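PDB 6JIA: laminarinase from Aquimarina sp., which probably hydrolyses beta-1,3-glucosidic linkages in the algal storage polysaccharide laminarin, as a glycoside hydrolase of family 16. Local coordinates for residues Ile87-Phe92 against Asp118-Val123. Numbering follows the deposited sequence.
With GLC (alpha-D-glucopyranose), chain B.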
ATOM      1  N   ILE A  87       9.688  -1.906  -5.904  1.00 19.30           N
ATOM      2  CA  ILE A  87       9.825  -0.910  -4.816  1.00 18.30           C
ATOM      3  C   ILE A  87      11.158  -1.092  -4.100  1.00 17.65           C
ATOM      4  O   ILE A  87      11.535  -2.234  -3.771  1.00 20.34           O
ATOM      5  CB  ILE A  87       8.650  -1.005  -3.820  1.00 19.28           C
ATOM      6  CG1 ILE A  87       7.305  -0.883  -4.533  1.00 20.41           C
ATOM      7  CG2 ILE A  87       8.802   0.032  -2.720  1.00 20.09           C
ATOM      8  CD1 ILE A  87       6.094  -1.045  -3.649  1.00 21.18           C
ATOM      9  N   ALA A  88      11.779   0.031  -3.791  1.00 19.37           N
ATOM     10  CA  ALA A  88      12.938   0.155  -2.875  1.00 20.04           C
ATOM     11  C   ALA A  88      12.534   1.154  -1.800  1.00 19.63           C
ATOM     12  O   ALA A  88      12.085   2.223  -2.147  1.00 21.97           O
ATOM     13  CB  ALA A  88      14.153   0.630  -3.623  1.00 22.29           C
ATOM     14  N   MET A  89      12.580   0.780  -0.528  1.00 19.70           N
ATOM     15  CA  MET A  89      12.007   1.612   0.542  1.00 20.51           C
ATOM     16  C   MET A  89      13.048   1.802   1.643  1.00 20.71           C
ATOM     17  O   MET A  89      13.954   0.977   1.835  1.00 20.72           O
ATOM     18  CB  MET A  89      10.736   0.958   1.094  1.00 21.80           C
ATOM     19  CG  MET A  89      10.987  -0.263   1.932  1.00 23.30           C
ATOM     20  SD  MET A  89       9.530  -1.310   2.167  1.00 23.94           S
ATOM     21  CE  MET A  89       9.438  -2.162   0.585  1.00 22.99           C
ATOM     22  N   PRO A  90      12.923   2.913   2.388  1.00 20.01           N
ATOM     23  CA  PRO A  90      13.831   3.187   3.497  1.00 21.13           C
ATOM     24  C   PRO A  90      13.517   2.223   4.652  1.00 21.91           C
ATOM     25  O   PRO A  90      12.444   1.599   4.700  1.00 23.10           O
ATOM     26  CB  PRO A  90      13.563   4.661   3.803  1.00 20.45           C
ATOM     27  CG  PRO A  90      12.173   4.933   3.328  1.00 20.54           C
ATOM     28  CD  PRO A  90      11.863   3.923   2.245  1.00 20.88           C
ATOM     29  N   SER A  91      14.454   2.116   5.581  1.00 22.60           N
ATOM     30  CA  SER A  91      14.380   1.245   6.766  1.00 22.37           C
ATOM     31  C   SER A  91      14.913   2.076   7.936  1.00 22.79           C
ATOM     32  O   SER A  91      16.111   2.354   7.951  1.00 22.38           O
ATOM     33  CB  SER A  91      15.199  -0.006   6.558  1.00 23.89           C
ATOM     34  OG  SER A  91      15.193  -0.821   7.720  1.00 24.25           O
ATOM     35  N   PHE A  92      14.013   2.550   8.798  1.00 22.05           N
ATOM     36  CA  PHE A  92      14.347   3.425   9.946  1.00 21.05           C
ATOM     37  C   PHE A  92      13.169   3.418  10.901  1.00 21.10           C
ATOM     38  O   PHE A  92      12.009   3.096  10.505  1.00 20.06           O
ATOM     39  CB  PHE A  92      14.721   4.827   9.478  1.00 19.10           C
ATOM     40  CG  PHE A  92      13.581   5.651   8.955  1.00 20.86           C
ATOM     41  CD1 PHE A  92      12.738   6.337   9.809  1.00 21.41           C
ATOM     42  CD2 PHE A  92      13.347   5.736   7.601  1.00 21.36           C
ATOM     43  CE1 PHE A  92      11.702   7.100   9.313  1.00 21.60           C
ATOM     44  CE2 PHE A  92      12.312   6.503   7.100  1.00 21.99           C
ATOM     45  CZ  PHE A  92      11.504   7.199   7.957  1.00 21.62           C
ATOM     46  N   ASP A 118      -3.368  -5.464   1.508  1.00 18.43           N
ATOM     47  CA  ASP A 118      -2.004  -4.912   1.599  1.00 19.31           C
ATOM     48  C   ASP A 118      -1.052  -5.828   0.831  1.00 17.77           C
ATOM     49  O   ASP A 118      -0.834  -6.967   1.249  1.00 18.67           O
ATOM     50  CB  ASP A 118      -1.538  -4.746   3.042  1.00 22.56           C
ATOM     51  CG  ASP A 118      -2.283  -3.619   3.747  1.00 30.06           C
ATOM     52  OD1 ASP A 118      -3.342  -3.915   4.263  1.00 26.11           O
ATOM     53  OD2 ASP A 118      -1.755  -2.432   3.761  1.00 35.42           O
ATOM     54  N   ILE A 119      -0.529  -5.350  -0.282  1.00 16.08           N
ATOM     55  CA  ILE A 119       0.407  -6.139  -1.114  1.00 17.30           C
ATOM     56  C   ILE A 119       1.803  -6.116  -0.503  1.00 17.39           C
ATOM     57  O   ILE A 119       2.512  -7.159  -0.526  1.00 17.21           O
ATOM     58  CB  ILE A 119       0.382  -5.630  -2.558  1.00 18.85           C
ATOM     59  CG1 ILE A 119      -1.032  -5.700  -3.156  1.00 19.70           C
ATOM     60  CG2 ILE A 119       1.408  -6.437  -3.347  1.00 17.21           C
ATOM     61  CD1 ILE A 119      -1.212  -4.912  -4.429  1.00 18.92           C
ATOM     62  N   MET A 120       2.175  -4.988   0.075  1.00 17.42           N
ATOM     63  CA  MET A 120       3.459  -4.837   0.792  1.00 20.01           C
ATOM     64  C   MET A 120       3.213  -3.828   1.891  1.00 18.72           C
ATOM     65  O   MET A 120       2.711  -2.723   1.573  1.00 18.94           O
ATOM     66  CB  MET A 120       4.603  -4.305  -0.086  1.00 19.57           C
ATOM     67  CG  MET A 120       5.934  -4.255   0.565  1.00 20.82           C
ATOM     68  SD  MET A 120       6.195  -2.844   1.682  1.00 21.39           S
ATOM     69  CE  MET A 120       5.918  -1.450   0.609  1.00 22.72           C
ATOM     70  N   GLU A 121       3.590  -4.211   3.102  1.00 18.20           N
ATOM     71  CA  GLU A 121       3.858  -3.252   4.188  1.00 18.69           C
ATOM     72  C   GLU A 121       5.182  -3.584   4.852  1.00 18.15           C
ATOM     73  O   GLU A 121       5.546  -4.739   4.968  1.00 17.98           O
ATOM     74  CB  GLU A 121       2.762  -3.258   5.245  1.00 19.95           C
ATOM     75  CG  GLU A 121       1.450  -2.730   4.734  1.00 22.78           C
ATOM     76  CD  GLU A 121       0.392  -2.761   5.810  1.00 25.80           C
ATOM     77  OE1 GLU A 121      -0.165  -3.904   6.055  1.00 29.41           O
ATOM     78  OE2 GLU A 121       0.268  -1.725   6.501  1.00 25.19           O
ATOM     79  N   HIS A 122       5.822  -2.557   5.365  1.00 18.71           N
ATOM     80  CA  HIS A 122       7.055  -2.709   6.157  1.00 17.67           C
ATOM     81  C   HIS A 122       7.004  -1.661   7.253  1.00 19.57           C
ATOM     82  O   HIS A 122       6.460  -0.565   6.974  1.00 18.15           O
ATOM     83  CB  HIS A 122       8.276  -2.531   5.252  1.00 19.05           C
ATOM     84  CG  HIS A 122       9.572  -2.603   5.977  1.00 19.12           C
ATOM     85  ND1 HIS A 122      10.227  -1.479   6.424  1.00 20.90           N
ATOM     86  CD2 HIS A 122      10.314  -3.652   6.371  1.00 18.95           C
ATOM     87  CE1 HIS A 122      11.338  -1.836   7.063  1.00 19.04           C
ATOM     88  NE2 HIS A 122      11.419  -3.164   7.047  1.00 18.88           N
ATOM     89  N   VAL A 123       7.558  -2.013   8.416  1.00 18.50           N
ATOM     90  CA  VAL A 123       7.705  -1.064   9.545  1.00 19.45           C
ATOM     91  C   VAL A 123       9.139  -1.046  10.036  1.00 17.24           C
ATOM     92  O   VAL A 123       9.818  -2.127  10.058  1.00 21.02           O
ATOM     93  CB  VAL A 123       6.695  -1.370  10.659  1.00 19.65           C
ATOM     94  CG1 VAL A 123       5.291  -1.074  10.170  1.00 21.96           C
ATOM     95  CG2 VAL A 123       6.803  -2.797  11.172  1.00 22.24           C
TER
HETATM   96  C1  GLC B   1      -3.907  -1.503   6.161  1.00 23.08           C
HETATM   97  C2  GLC B   1      -4.480  -0.689   7.311  1.00 24.47           C
HETATM   98  C3  GLC B   1      -4.648   0.753   6.962  1.00 23.61           C
HETATM   99  C4  GLC B   1      -3.337   1.322   6.515  1.00 21.62           C
HETATM  100  C5  GLC B   1      -2.870   0.523   5.241  1.00 20.80           C
HETATM  101  C6  GLC B   1      -1.479   0.959   4.732  1.00 21.49           C
HETATM  102  O1  GLC B   1      -4.862  -1.705   5.117  1.00 24.61           O
HETATM  103  O2  GLC B   1      -5.617  -1.347   7.769  1.00 19.87           O
HETATM  104  O3  GLC B   1      -5.123   1.452   8.124  1.00 20.22           O
HETATM  105  O4  GLC B   1      -3.431   2.718   6.297  1.00 20.66           O
HETATM  106  O5  GLC B   1      -2.704  -0.853   5.713  1.00 21.78           O
HETATM  107  O6  GLC B   1      -0.471   0.865   5.750  1.00 22.78           O
HETATM  108  O   HOH W   1      10.269   1.176   6.060  1.00 23.70           O
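Two methionines meet tip to tip between Ile87-Phe92 and Asp118-Val123, with the CE methyl of Met89 3.5 Å from SD of Met120. They do so inside the beta-jelly-roll sandwich of family 16, into which Met120 and His122 point, while Glu121, on the other side of the same segment, binds a glucose. Met120 leaves the backbone with CG anti to N (chi1 -175°), then bends twice, which swings SD and CE across the end of Met89. CD1 of Ile87 lies 4.3 Å from the Met120 methyl and widens this apolar cluster, to which Tyr160 of strand 158-164 also contributes.

Met89 has a second partner. Its SD rests 3.5 Å from CB of His122 and 4.7 Å from the centroid of the imidazole, 45° off the ring normal, an oblique sulfur-aromatic approach. The imidazole is also held at both nitrogens: NE2 bonds to the carbonyl oxygen of Glu126, and ND1 to a water in the plane of the ring. That water donates to Pro90 O at 2.6 Å, so it bridges Pro90 O and His122 ND1, which stand 4.2 Å apart without bonding directly.

Side-chain alternation turns Glu121, between Met120 and His122, the other way. A classic beta bulge sets both Ile119 and Met120 against Phe99 of strand 95-103, and Asp118-Ile119-Met120-Glu121 is consistent with the bulged catalytic-strand motif of family 16. On the sugar-binding side, Asp118 OD1 accepts a hydrogen bond from glucose O1, and Glu121 OE2, also bonded to Trp96 NE1, accepts one from glucose O6 at 2.8 Å.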